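Local coordinates for protein coronin (Toxoplasma gondii, PDB 4OZU) that probably binds actin filaments and contributes to parasite invasion and egress, represented here by its WD40 beta-propeller domain, at residues 22-27 with 344-349; 211-216 with 246-251; 237-242 with 268-273; 316-321 with 334-339. One frame throughout, in Å; residues are numbered along the deposited sequence. Where two conformers were deposited one is given.

The four contacts involve four consecutive blades of a seven-bladed beta propeller. Contacts 1 and 4 share the closing blade, with centres 8 Å apart. Strands 331-339 and 343-350 are neighbours there, and Gln345 N lies 2.7 Å from Lys337 O. Contacts 2 and 3 share the blade that runs from strand 220-223 to strand 260-265, centres 9 Å apart, with Gly215 N 2.7 Å from Phe239 O. Contact 3 also reaches the next blade, whose Tyr272 packs on Phe317 of contact 4. Contacts 1 and 2 are the most distant pair, centres 33 Å apart. A bound Tris molecule, probably from crystallisation, lies about 4 Å from the Glu246 side chain in contact 2.

Contact 1 (22-27 with 344-349); sequences QQYSDL and LQPISF
The Tyr24 ring turns an edge to Leu344 O, which lies near its plane, 3.6 Å from Tyr24 CD1. Pro346 reaches the ring obliquely, with CG 3.8 Å from Tyr24 CE1. The ring's hydroxyl is held by Leu63 O. The other flat groups are the amides of Gln23 and Gln345, their planes 60° apart. Gln23 NE2 donates to Gln345 OE1 at 2.7 Å. The acceptor lies close to the amide plane of Gln23, but the donor is tilted 21° from the carbonyl plane of Gln345. Gln345 is bent at chi2 (64°), which turns its amide forward along its own strand, toward Pro346. There its NE2 bonds Pro346 O at 3.0 Å and also Trp20 O. Both ends of this buried amide are therefore engaged, and its rotation is fixed.

The backbones meet in a single antiparallel hydrogen-bonded pair. Leu344 N bonds Tyr24 O at 2.8 Å, and Tyr24 N bonds Leu344 O at 3.1 Å. Strand 16-25, from the start of the chain, thus borders strand 343-350 near its end and completes the last blade. This is the Velcro closure of a beta propeller.

The Leu344 side chain packs on Tyr24 and Leu27. Its CB sits 3.8 Å from Tyr24 CD1. Its CG lies 3.8 Å from Leu27 CD1, where the two leucines meet at about a right angle.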
loop_
_atom_site.group_PDB
_atom_site.type_symbol
_atom_site.label_atom_id
_atom_site.label_comp_id
_atom_site.label_asym_id
_atom_site.label_seq_id
_atom_site.Cartn_x
_atom_site.Cartn_y
_atom_site.Cartn_z
ATOM N N GLN A 22 16.766 11.997 -12.461
ATOM C CA GLN A 22 16.628 12.803 -11.258
ATOM C C GLN A 22 16.342 11.928 -10.042
ATOM O O GLN A 22 15.785 10.838 -10.169
ATOM C CB GLN A 22 15.508 13.829 -11.424
ATOM C CG GLN A 22 15.807 14.916 -12.446
ATOM C CD GLN A 22 14.622 15.835 -12.672
ATOM O OE1 GLN A 22 14.547 16.922 -12.100
ATOM N NE2 GLN A 22 13.686 15.400 -13.514
ATOM N N GLN A 23 16.729 12.424 -8.871
ATOM C CA GLN A 23 16.514 11.721 -7.610
ATOM C C GLN A 23 16.179 12.713 -6.507
ATOM O O GLN A 23 16.526 13.894 -6.606
ATOM C CB GLN A 23 17.761 10.935 -7.207
ATOM C CG GLN A 23 18.263 9.936 -8.231
ATOM C CD GLN A 23 19.619 9.355 -7.858
ATOM O OE1 GLN A 23 20.447 10.022 -7.233
ATOM N NE2 GLN A 23 19.846 8.103 -8.233
ATOM N N TYR A 24 15.517 12.231 -5.458
ATOM C CA TYR A 24 15.475 12.946 -4.194
ATOM C C TYR A 24 16.730 12.502 -3.456
ATOM O O TYR A 24 16.840 11.339 -3.080
ATOM C CB TYR A 24 14.205 12.629 -3.395
ATOM C CG TYR A 24 12.927 12.733 -4.201
ATOM C CD1 TYR A 24 12.489 11.675 -4.990
ATOM C CD2 TYR A 24 12.155 13.891 -4.171
ATOM C CE1 TYR A 24 11.322 11.764 -5.728
ATOM C CE2 TYR A 24 10.989 13.995 -4.906
ATOM C CZ TYR A 24 10.575 12.926 -5.681
ATOM O OH TYR A 24 9.421 13.033 -6.412
ATOM N N SER A 25 17.688 13.408 -3.274
ATOM C CA SER A 25 18.990 13.022 -2.735
ATOM C C SER A 25 19.412 13.866 -1.531
ATOM O O SER A 25 18.750 14.843 -1.172
ATOM C CB SER A 25 20.058 13.105 -3.832
ATOM O OG SER A 25 20.244 14.435 -4.280
ATOM N N ASP A 26 20.519 13.457 -0.915
ATOM C CA ASP A 26 21.029 14.064 0.310
ATOM C C ASP A 26 20.003 13.998 1.435
ATOM O O ASP A 26 19.883 14.901 2.267
ATOM C CB ASP A 26 21.469 15.506 0.046
ATOM C CG ASP A 26 22.905 15.587 -0.431
ATOM O OD1 ASP A 26 23.798 15.074 0.277
ATOM O OD2 ASP A 26 23.142 16.140 -1.521
ATOM N N LEU A 27 19.270 12.894 1.459
ATOM C CA LEU A 27 18.330 12.628 2.533
ATOM C C LEU A 27 19.028 11.859 3.648
ATOM O O LEU A 27 20.133 11.364 3.463
ATOM C CB LEU A 27 17.134 11.837 2.009
ATOM C CG LEU A 27 16.402 12.432 0.801
ATOM C CD1 LEU A 27 15.284 11.489 0.360
ATOM C CD2 LEU A 27 15.853 13.815 1.119
ATOM N N LEU A 344 16.047 8.641 -2.694
ATOM C CA LEU A 344 14.813 8.063 -3.215
ATOM C C LEU A 344 14.883 8.116 -4.739
ATOM O O LEU A 344 15.060 9.186 -5.335
ATOM C CB LEU A 344 13.564 8.793 -2.695
ATOM C CG LEU A 344 13.250 8.716 -1.197
ATOM C CD1 LEU A 344 11.982 9.500 -0.879
ATOM C CD2 LEU A 344 13.094 7.279 -0.729
ATOM N N GLN A 345 14.757 6.947 -5.354
ATOM C CA GLN A 345 14.912 6.795 -6.797
ATOM C C GLN A 345 13.565 6.496 -7.451
ATOM O O GLN A 345 13.007 5.421 -7.256
ATOM C CB GLN A 345 15.908 5.668 -7.095
ATOM C CG GLN A 345 16.042 5.296 -8.560
ATOM C CD GLN A 345 16.591 6.430 -9.392
ATOM O OE1 GLN A 345 17.755 6.801 -9.256
ATOM N NE2 GLN A 345 15.750 7.003 -10.247
ATOM N N PRO A 346 13.033 7.447 -8.229
ATOM C CA PRO A 346 11.764 7.116 -8.881
ATOM C C PRO A 346 11.943 6.149 -10.051
ATOM O O PRO A 346 12.918 6.237 -10.804
ATOM C CB PRO A 346 11.243 8.474 -9.367
ATOM C CG PRO A 346 12.106 9.503 -8.712
ATOM C CD PRO A 346 13.409 8.854 -8.431
ATOM N N ILE A 347 10.988 5.235 -10.191
ATOM C CA ILE A 347 10.949 4.307 -11.311
ATOM C C ILE A 347 9.580 4.398 -11.963
ATOM O O ILE A 347 8.574 4.079 -11.333
ATOM C CB ILE A 347 11.184 2.839 -10.880
ATOM C CG1 ILE A 347 12.382 2.705 -9.929
ATOM C CG2 ILE A 347 11.358 1.957 -12.107
ATOM C CD1 ILE A 347 13.708 3.019 -10.544
ATOM N N SER A 348 9.540 4.830 -13.217
ATOM C CA SER A 348 8.289 4.886 -13.964
ATOM C C SER A 348 8.014 3.541 -14.626
ATOM O O SER A 348 8.937 2.863 -15.075
ATOM C CB SER A 348 8.337 5.989 -15.035
ATOM O OG SER A 348 8.272 7.283 -14.460
ATOM N N PHE A 349 6.743 3.166 -14.683
ATOM C CA PHE A 349 6.311 2.016 -15.465
ATOM C C PHE A 349 5.444 2.531 -16.602
ATOM O O PHE A 349 4.362 3.088 -16.384
ATOM C CB PHE A 349 5.588 1.008 -14.578
ATOM C CG PHE A 349 6.433 0.545 -13.429
ATOM C CD1 PHE A 349 7.331 -0.495 -13.591
ATOM C CD2 PHE A 349 6.379 1.194 -12.210
ATOM C CE1 PHE A 349 8.136 -0.905 -12.542
ATOM C CE2 PHE A 349 7.180 0.788 -11.156
ATOM C CZ PHE A 349 8.060 -0.259 -11.326
#

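Contact 2 (211-216 with 246-251); sequences ACHDGS and EMAIWD
His213 presents the edge of its ring to Glu246, and ND1 donates to Glu246 OE2 at 2.9 Å. The bond is almost straight, at 178°, and OE2 lies in the ring plane. The carboxylate is turned 59° from the ring and accepts on its anti lone pair. Glu246 leaves its strand with CG folded over its own backbone (chi1 56°), and the extended chain beyond carries OE2 to the ND1 edge of the imidazole.

The close packing is around Trp250, mostly carbon on carbon. Cys212 CB is 3.6 Å from Trp250 CZ2, and Cys212 CA approaches the same carbon obliquely at 3.5 Å. Cys212 O lies at the edge of the indole, in its plane. Ala248 CB fills in beside the imidazole, 4.0 Å from His213 CE1.

The other side is looser and wet. A water accepts from Asp214 N at 2.9 Å and donates to Glu246 OE2 at 2.6 Å. A bound Tris molecule, probably from the crystallisation liquor, bonds Cys212 O and Asp214 OD1.

His213 NE2 and Trp250 NE1 both bond Thr236 OG1, so loop 211-216 is tied to two strands of the next blade. This chain matches the structural tetrad of WD40 blades, with Glu246 apparently in the place of the usual aspartate.

His261 NE2 also bonds Glu246 OE2. With His213 and the water, three partners grip this one oxygen. Such a setting would favour a charged carboxylate. If His213 is neutral, its NE2 would probably accept from Thr236 OG1, which in turn accepts from Trp250 NE1.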
loop_
_atom_site.group_PDB
_atom_site.type_symbol
_atom_site.label_atom_id
_atom_site.label_comp_id
_atom_site.label_asym_id
_atom_site.label_seq_id
_atom_site.Cartn_x
_atom_site.Cartn_y
_atom_site.Cartn_z
ATOM N N ALA A 211 -4.959 -21.862 5.120
ATOM C CA ALA A 211 -3.510 -21.945 5.058
ATOM C C ALA A 211 -3.087 -21.542 3.651
ATOM O O ALA A 211 -3.403 -22.245 2.694
ATOM C CB ALA A 211 -3.037 -23.352 5.394
ATOM N N CYS A 212 -2.396 -20.413 3.510
ATOM C CA CYS A 212 -2.151 -19.872 2.173
ATOM C C CYS A 212 -0.814 -20.306 1.573
ATOM O O CYS A 212 -0.727 -20.470 0.357
ATOM C CB CYS A 212 -2.252 -18.345 2.188
ATOM S SG CYS A 212 -1.112 -17.486 3.290
ATOM N N HIS A 213 0.212 -20.497 2.409
ATOM C CA HIS A 213 1.501 -21.012 1.951
ATOM C C HIS A 213 2.148 -21.864 3.041
ATOM O O HIS A 213 1.924 -21.630 4.225
ATOM C CB HIS A 213 2.411 -19.855 1.528
ATOM C CG HIS A 213 1.838 -19.030 0.418
ATOM N ND1 HIS A 213 1.961 -19.385 -0.909
ATOM C CD2 HIS A 213 1.121 -17.883 0.437
ATOM C CE1 HIS A 213 1.345 -18.489 -1.660
ATOM N NE2 HIS A 213 0.830 -17.565 -0.866
ATOM N N ASP A 214 2.931 -22.862 2.637
ATOM C CA ASP A 214 3.357 -23.918 3.558
ATOM C C ASP A 214 4.758 -23.711 4.119
ATOM O O ASP A 214 5.145 -24.379 5.083
ATOM C CB ASP A 214 3.286 -25.281 2.864
ATOM C CG ASP A 214 1.869 -25.661 2.472
ATOM O OD1 ASP A 214 0.919 -25.177 3.123
ATOM O OD2 ASP A 214 1.705 -26.440 1.509
ATOM N N GLY A 215 5.519 -22.799 3.524
ATOM C CA GLY A 215 6.842 -22.458 4.028
ATOM C C GLY A 215 6.746 -21.676 5.325
ATOM O O GLY A 215 5.649 -21.364 5.781
ATOM N N SER A 216 7.891 -21.349 5.918
ATOM C CA SER A 216 7.920 -20.733 7.245
ATOM C C SER A 216 7.911 -19.207 7.211
ATOM O O SER A 216 7.309 -18.571 8.076
ATOM C CB SER A 216 9.154 -21.211 8.017
ATOM O OG SER A 216 9.132 -22.616 8.189
ATOM N N GLU A 246 6.515 -17.936 -3.899
ATOM C CA GLU A 246 5.369 -18.300 -4.714
ATOM C C GLU A 246 4.199 -17.368 -4.446
ATOM O O GLU A 246 4.255 -16.522 -3.558
ATOM C CB GLU A 246 4.962 -19.745 -4.436
ATOM C CG GLU A 246 4.678 -20.010 -2.973
ATOM C CD GLU A 246 4.295 -21.449 -2.703
ATOM O OE1 GLU A 246 4.877 -22.350 -3.344
ATOM O OE2 GLU A 246 3.404 -21.675 -1.859
ATOM N N MET A 247 3.127 -17.539 -5.204
ATOM C CA MET A 247 1.967 -16.676 -5.073
ATOM C C MET A 247 0.690 -17.449 -5.330
ATOM O O MET A 247 0.713 -18.529 -5.921
ATOM C CB MET A 247 2.057 -15.504 -6.044
ATOM C CG MET A 247 2.161 -15.940 -7.486
ATOM S SD MET A 247 2.459 -14.569 -8.615
ATOM C CE MET A 247 2.781 -15.458 -10.137
ATOM N N ALA A 248 -0.421 -16.876 -4.888
ATOM C CA ALA A 248 -1.718 -17.500 -5.063
ATOM C C ALA A 248 -2.811 -16.457 -5.190
ATOM O O ALA A 248 -2.717 -15.368 -4.621
ATOM C CB ALA A 248 -2.020 -18.436 -3.910
ATOM N N ILE A 249 -3.831 -16.809 -5.970
ATOM C CA ILE A 249 -5.069 -16.044 -6.071
ATOM C C ILE A 249 -6.165 -16.838 -5.369
ATOM O O ILE A 249 -6.293 -18.044 -5.586
ATOM C CB ILE A 249 -5.463 -15.775 -7.538
ATOM C CG1 ILE A 249 -4.438 -14.852 -8.201
ATOM C CG2 ILE A 249 -6.877 -15.170 -7.619
ATOM C CD1 ILE A 249 -4.672 -14.621 -9.682
ATOM N N TRP A 250 -6.928 -16.153 -4.524
ATOM C CA TRP A 250 -7.992 -16.764 -3.739
ATOM C C TRP A 250 -9.310 -16.090 -4.014
ATOM O O TRP A 250 -9.380 -14.871 -4.144
ATOM C CB TRP A 250 -7.704 -16.668 -2.242
ATOM C CG TRP A 250 -6.360 -17.146 -1.890
ATOM C CD1 TRP A 250 -5.194 -16.435 -1.947
ATOM C CD2 TRP A 250 -6.014 -18.455 -1.431
ATOM N NE1 TRP A 250 -4.147 -17.219 -1.545
ATOM C CE2 TRP A 250 -4.621 -18.466 -1.229
ATOM C CE3 TRP A 250 -6.744 -19.616 -1.177
ATOM C CZ2 TRP A 250 -3.946 -19.595 -0.780
ATOM C CZ3 TRP A 250 -6.075 -20.732 -0.732
ATOM C CH2 TRP A 250 -4.687 -20.717 -0.536
ATOM N N ASP A 251 -10.346 -16.911 -4.065
ATOM C CA ASP A 251 -11.725 -16.465 -4.133
ATOM C C ASP A 251 -12.334 -16.639 -2.748
ATOM O O ASP A 251 -12.496 -17.766 -2.277
ATOM C CB ASP A 251 -12.485 -17.277 -5.179
ATOM C CG ASP A 251 -13.946 -16.888 -5.292
ATOM O OD1 ASP A 251 -14.418 -16.018 -4.527
ATOM O OD2 ASP A 251 -14.630 -17.467 -6.161
HETATM O O HOH W 1 2.885 -23.566 -0.176
#

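Contact 3 (237-242 with 268-273); sequences TGFGKM and SSPLYP
Thr237 OG1 is gripped from two directions. It donates to Leu271 O at 2.6 Å, in the carbonyl plane and on a lone pair. It also accepts from a water at 2.8 Å. That water in turn accepts from Leu271 N at 3.0 Å, so both backbone polar atoms of Leu271 are tied to one hydroxyl. With chi1 at 66°, the hydroxyl is flanked by the N and C of its own residue and is turned to Leu271. The methyl CG2 then faces apolar carbon, 3.9 Å from Leu271 CB. It also comes near Pro273, with CG2 to CB at 4.4 Å.

The two segments belong to different blades of the propeller. Strand 233-239 is the second strand of its blade. Strand 271-275 is the first and innermost strand of the next, and residues 268-270 belong to the connection leading into it. The touching parts run nearly opposite, 160° apart, but they do not pair as a sheet. They are joined by side chain and water.

The far end of the Phe239 ring meets the connection. Its CZ lies 3.5 Å from Ser268 O and 3.8 Å from Ser269 O, and both approach the ring obliquely. Pro270 N meets the ring at its edge, and Pro270 CA lies 4.0 Å from Phe239 CE1. Both oxygens also accept hydrogen bonds: Lys217 NZ bonds Ser268 O, and Arg245 NH1 bonds Ser269 O. The side chains of Phe239 and Leu271 both touch Arg245.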
loop_
_atom_site.group_PDB
_atom_site.type_symbol
_atom_site.label_atom_id
_atom_site.label_comp_id
_atom_site.label_asym_id
_atom_site.label_seq_id
_atom_site.Cartn_x
_atom_site.Cartn_y
_atom_site.Cartn_z
ATOM N N THR A 237 1.436 -13.603 -1.466
ATOM C CA THR A 237 2.790 -14.087 -1.695
ATOM C C THR A 237 3.221 -14.847 -0.465
ATOM O O THR A 237 2.737 -14.584 0.632
ATOM C CB THR A 237 3.799 -12.958 -1.932
ATOM O OG1 THR A 237 3.929 -12.190 -0.728
ATOM C CG2 THR A 237 3.362 -12.059 -3.072
ATOM N N GLY A 238 4.155 -15.761 -0.636
ATOM C CA GLY A 238 4.651 -16.522 0.484
ATOM C C GLY A 238 5.710 -17.488 0.030
ATOM O O GLY A 238 6.323 -17.309 -1.027
ATOM N N PHE A 239 5.924 -18.517 0.835
ATOM C CA PHE A 239 6.983 -19.472 0.574
ATOM C C PHE A 239 6.428 -20.889 0.550
ATOM O O PHE A 239 5.543 -21.239 1.340
ATOM C CB PHE A 239 8.082 -19.330 1.624
ATOM C CG PHE A 239 8.783 -17.999 1.585
ATOM C CD1 PHE A 239 8.169 -16.863 2.087
ATOM C CD2 PHE A 239 10.050 -17.883 1.034
ATOM C CE1 PHE A 239 8.808 -15.632 2.046
ATOM C CE2 PHE A 239 10.699 -16.656 0.996
ATOM C CZ PHE A 239 10.077 -15.531 1.502
ATOM N N GLY A 240 6.932 -21.696 -0.376
ATOM C CA GLY A 240 6.556 -23.094 -0.455
ATOM C C GLY A 240 7.303 -23.922 0.572
ATOM O O GLY A 240 8.136 -23.398 1.322
ATOM N N LYS A 241 7.018 -25.221 0.593
ATOM C CA LYS A 241 7.627 -26.137 1.554
ATOM C C LYS A 241 9.147 -26.159 1.421
ATOM O O LYS A 241 9.857 -26.449 2.383
ATOM C CB LYS A 241 7.067 -27.552 1.368
ATOM C CG LYS A 241 6.774 -28.285 2.668
ATOM C CD LYS A 241 5.439 -29.022 2.611
ATOM C CE LYS A 241 5.481 -30.204 1.653
ATOM N NZ LYS A 241 4.162 -30.890 1.558
ATOM N N MET A 242 9.637 -25.853 0.224
ATOM C CA MET A 242 11.072 -25.819 -0.037
ATOM C C MET A 242 11.611 -24.391 0.034
ATOM O O MET A 242 12.713 -24.111 -0.438
ATOM C CB MET A 242 11.366 -26.441 -1.401
ATOM C CG MET A 242 10.966 -27.911 -1.474
ATOM S SD MET A 242 11.519 -28.747 -2.970
ATOM C CE MET A 242 10.654 -27.813 -4.227
ATOM N N SER A 268 14.816 -14.644 -1.124
ATOM C CA SER A 268 14.754 -14.837 0.327
ATOM C C SER A 268 13.815 -13.854 1.018
ATOM O O SER A 268 13.266 -14.156 2.077
ATOM C CB SER A 268 16.152 -14.711 0.933
ATOM O OG SER A 268 16.718 -13.449 0.629
ATOM N N SER A 269 13.635 -12.681 0.422
ATOM C CA SER A 269 12.809 -11.637 1.022
ATOM C C SER A 269 11.321 -11.886 0.826
ATOM O O SER A 269 10.895 -12.262 -0.267
ATOM C CB SER A 269 13.166 -10.273 0.431
ATOM O OG SER A 269 14.480 -9.884 0.798
ATOM N N PRO A 270 10.516 -11.664 1.880
ATOM C CA PRO A 270 9.073 -11.644 1.632
ATOM C C PRO A 270 8.723 -10.620 0.561
ATOM O O PRO A 270 9.378 -9.579 0.456
ATOM C CB PRO A 270 8.481 -11.264 2.991
ATOM C CG PRO A 270 9.487 -11.730 3.979
ATOM C CD PRO A 270 10.828 -11.566 3.317
ATOM N N LEU A 271 7.726 -10.945 -0.247
ATOM C CA LEU A 271 7.314 -10.088 -1.348
ATOM C C LEU A 271 6.052 -9.308 -1.004
ATOM O O LEU A 271 5.034 -9.885 -0.620
ATOM C CB LEU A 271 7.087 -10.915 -2.614
ATOM C CG LEU A 271 8.354 -11.503 -3.245
ATOM C CD1 LEU A 271 8.001 -12.547 -4.287
ATOM C CD2 LEU A 271 9.226 -10.418 -3.851
ATOM N N TYR A 272 6.150 -7.988 -1.126
ATOM C CA TYR A 272 5.006 -7.098 -0.982
ATOM C C TYR A 272 4.290 -6.976 -2.315
ATOM O O TYR A 272 4.892 -6.528 -3.295
ATOM C CB TYR A 272 5.451 -5.718 -0.491
ATOM C CG TYR A 272 5.931 -5.748 0.937
ATOM C CD1 TYR A 272 5.039 -5.568 1.988
ATOM C CD2 TYR A 272 7.265 -5.993 1.241
ATOM C CE1 TYR A 272 5.463 -5.617 3.298
ATOM C CE2 TYR A 272 7.698 -6.039 2.554
ATOM C CZ TYR A 272 6.787 -5.856 3.576
ATOM O OH TYR A 272 7.198 -5.903 4.881
ATOM N N PRO A 273 3.016 -7.391 -2.366
ATOM C CA PRO A 273 2.213 -7.210 -3.577
ATOM C C PRO A 273 1.551 -5.839 -3.619
ATOM O O PRO A 273 0.964 -5.409 -2.624
ATOM C CB PRO A 273 1.169 -8.322 -3.469
ATOM C CG PRO A 273 0.953 -8.466 -1.999
ATOM C CD PRO A 273 2.280 -8.157 -1.341
HETATM O O HOH W 2 6.024 -13.108 0.820
#

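Contact 4 (316-321 with 334-339); sequences NFCFIP and RMLKQE
A beta hairpin of the closing propeller blade brings strand 317-319 against strand 331-339. Their axes run antiparallel at 167°. Leu336 N bonds Cys318 O at 2.8 Å, nearly along the C=O axis, and Cys318 N returns a bond to Leu336 O. Further bonds run from Ile320 N to Arg334 O and from Gln338 N to Asn316 O.

On one face, Met335 lies across the Phe319 ring. Its CB stands 4.0 Å from the ring centroid, a CH-pi contact over the face. A bend at chi3 (-64°) brings CE to 3.3 Å from Phe319 CZ. The sulfur is oblique to the ring, a Met-aromatic contact. This face, with Phe317, packs on Cys285 of the preceding blade. Strand 317-319 is the first and inner strand of the seventh blade, at the end of the sheet away from strand 16-25. On the opposite face, Leu336 CD1 touches Cys318 SG at 4.0 Å.

At one end, Ile320 CD1 sits 3.5 Å above the centre of the Arg334 guanidinium. Arg334 NE makes a salt bridge with Glu331. A water spans Ile320 O and Arg334 N.

At the other end, the Asn316 and Gln338 side chains run alongside each other in the same direction. Asn316 ND2 donates to Gln338 OE1 at 3.0 Å. It comes from 59° above the carbonyl plane, so the N-H does not meet a lone pair of OE1. Gln338 NE2 bonds Ser30 O and Asn340 O.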
loop_
_atom_site.group_PDB
_atom_site.type_symbol
_atom_site.label_atom_id
_atom_site.label_comp_id
_atom_site.label_asym_id
_atom_site.label_seq_id
_atom_site.Cartn_x
_atom_site.Cartn_y
_atom_site.Cartn_z
ATOM N N ASN A 316 13.495 0.469 1.115
ATOM C CA ASN A 316 12.082 0.702 1.372
ATOM C C ASN A 316 11.462 1.184 0.072
ATOM O O ASN A 316 12.175 1.574 -0.853
ATOM C CB ASN A 316 11.852 1.752 2.466
ATOM C CG ASN A 316 12.324 1.303 3.834
ATOM O OD1 ASN A 316 11.728 0.418 4.454
ATOM N ND2 ASN A 316 13.375 1.941 4.332
ATOM N N PHE A 317 10.142 1.181 -0.007
ATOM C CA PHE A 317 9.498 1.671 -1.213
ATOM C C PHE A 317 8.034 2.010 -0.990
ATOM O O PHE A 317 7.456 1.725 0.059
ATOM C CB PHE A 317 9.611 0.629 -2.325
ATOM C CG PHE A 317 8.646 -0.500 -2.174
ATOM C CD1 PHE A 317 8.942 -1.582 -1.361
ATOM C CD2 PHE A 317 7.432 -0.470 -2.834
ATOM C CE1 PHE A 317 8.041 -2.612 -1.218
ATOM C CE2 PHE A 317 6.528 -1.497 -2.685
ATOM C CZ PHE A 317 6.832 -2.566 -1.885
ATOM N N CYS A 318 7.451 2.642 -1.999
ATOM C CA CYS A 318 6.010 2.780 -2.103
ATOM C C CYS A 318 5.712 3.090 -3.554
ATOM O O CYS A 318 6.628 3.332 -4.341
ATOM C CB CYS A 318 5.465 3.880 -1.190
ATOM S SG CYS A 318 5.882 5.569 -1.726
ATOM N N PHE A 319 4.436 3.061 -3.901
ATOM C CA PHE A 319 3.983 3.485 -5.217
ATOM C C PHE A 319 3.120 4.722 -5.045
ATOM O O PHE A 319 2.503 4.902 -3.995
ATOM C CB PHE A 319 3.190 2.373 -5.909
ATOM C CG PHE A 319 4.049 1.297 -6.510
ATOM C CD1 PHE A 319 4.763 0.430 -5.704
ATOM C CD2 PHE A 319 4.126 1.147 -7.882
ATOM C CE1 PHE A 319 5.544 -0.562 -6.257
ATOM C CE2 PHE A 319 4.904 0.158 -8.439
ATOM C CZ PHE A 319 5.613 -0.697 -7.624
ATOM N N ILE A 320 3.067 5.568 -6.066
ATOM C CA ILE A 320 2.270 6.785 -5.994
ATOM C C ILE A 320 0.841 6.482 -6.407
ATOM O O ILE A 320 0.578 5.455 -7.038
ATOM C CB ILE A 320 2.843 7.916 -6.892
ATOM C CG1 ILE A 320 2.713 7.562 -8.378
ATOM C CG2 ILE A 320 4.290 8.203 -6.508
ATOM C CD1 ILE A 320 3.166 8.684 -9.320
ATOM N N PRO A 321 -0.094 7.373 -6.059
ATOM C CA PRO A 321 -1.475 7.127 -6.480
ATOM C C PRO A 321 -1.648 7.309 -7.978
ATOM O O PRO A 321 -0.871 8.028 -8.602
ATOM C CB PRO A 321 -2.280 8.184 -5.714
ATOM C CG PRO A 321 -1.372 8.673 -4.641
ATOM C CD PRO A 321 0.009 8.547 -5.180
ATOM N N ARG A 334 4.249 4.429 -10.687
ATOM C CA ARG A 334 5.585 4.891 -10.324
ATOM C C ARG A 334 5.963 4.419 -8.933
ATOM O O ARG A 334 5.227 4.628 -7.965
ATOM C CB ARG A 334 5.679 6.419 -10.401
ATOM C CG ARG A 334 7.110 6.937 -10.323
ATOM C CD ARG A 334 7.166 8.456 -10.145
ATOM N NE ARG A 334 6.289 9.165 -11.076
ATOM C CZ ARG A 334 5.874 10.417 -10.904
ATOM N NH1 ARG A 334 6.268 11.119 -9.846
ATOM N NH2 ARG A 334 5.067 10.977 -11.792
ATOM N N MET A 335 7.110 3.757 -8.856
ATOM C CA MET A 335 7.678 3.350 -7.582
ATOM C C MET A 335 8.679 4.392 -7.109
ATOM O O MET A 335 9.440 4.932 -7.903
ATOM C CB MET A 335 8.363 1.992 -7.713
ATOM C CG MET A 335 9.025 1.490 -6.443
ATOM S SD MET A 335 10.087 0.065 -6.761
ATOM C CE MET A 335 8.887 -1.138 -7.310
ATOM N N LEU A 336 8.659 4.672 -5.812
ATOM C CA LEU A 336 9.717 5.436 -5.169
ATOM C C LEU A 336 10.537 4.429 -4.391
ATOM O O LEU A 336 10.042 3.805 -3.457
ATOM C CB LEU A 336 9.149 6.524 -4.259
ATOM C CG LEU A 336 8.243 7.525 -4.980
ATOM C CD1 LEU A 336 7.549 8.460 -3.998
ATOM C CD2 LEU A 336 9.059 8.321 -5.990
ATOM N N LYS A 337 11.780 4.258 -4.818
ATOM C CA LYS A 337 12.676 3.237 -4.287
ATOM C C LYS A 337 13.758 3.864 -3.411
ATOM O O LYS A 337 14.568 4.618 -3.914
ATOM C CB LYS A 337 13.320 2.476 -5.454
ATOM C CG LYS A 337 14.351 1.433 -5.060
ATOM C CD LYS A 337 15.194 1.037 -6.263
ATOM C CE LYS A 337 16.373 0.165 -5.859
ATOM N NZ LYS A 337 17.475 0.259 -6.854
ATOM N N GLN A 338 13.785 3.562 -2.115
ATOM C CA GLN A 338 14.893 4.028 -1.276
ATOM C C GLN A 338 16.143 3.216 -1.573
ATOM O O GLN A 338 16.124 1.981 -1.517
ATOM C CB GLN A 338 14.562 3.930 0.215
ATOM C CG GLN A 338 15.706 4.344 1.140
ATOM C CD GLN A 338 15.288 4.348 2.603
ATOM O OE1 GLN A 338 14.103 4.495 2.921
ATOM N NE2 GLN A 338 16.256 4.175 3.500
ATOM N N GLU A 339 17.220 3.922 -1.895
ATOM C CA GLU A 339 18.526 3.316 -2.086
ATOM C C GLU A 339 19.435 3.770 -0.954
ATOM O O GLU A 339 19.612 4.966 -0.734
ATOM C CB GLU A 339 19.101 3.697 -3.450
ATOM C CG GLU A 339 18.256 3.191 -4.604
ATOM C CD GLU A 339 18.882 3.451 -5.959
ATOM O OE1 GLU A 339 19.652 4.426 -6.082
ATOM O OE2 GLU A 339 18.601 2.679 -6.900
HETATM O O HOH W 3 1.892 4.012 -9.175
#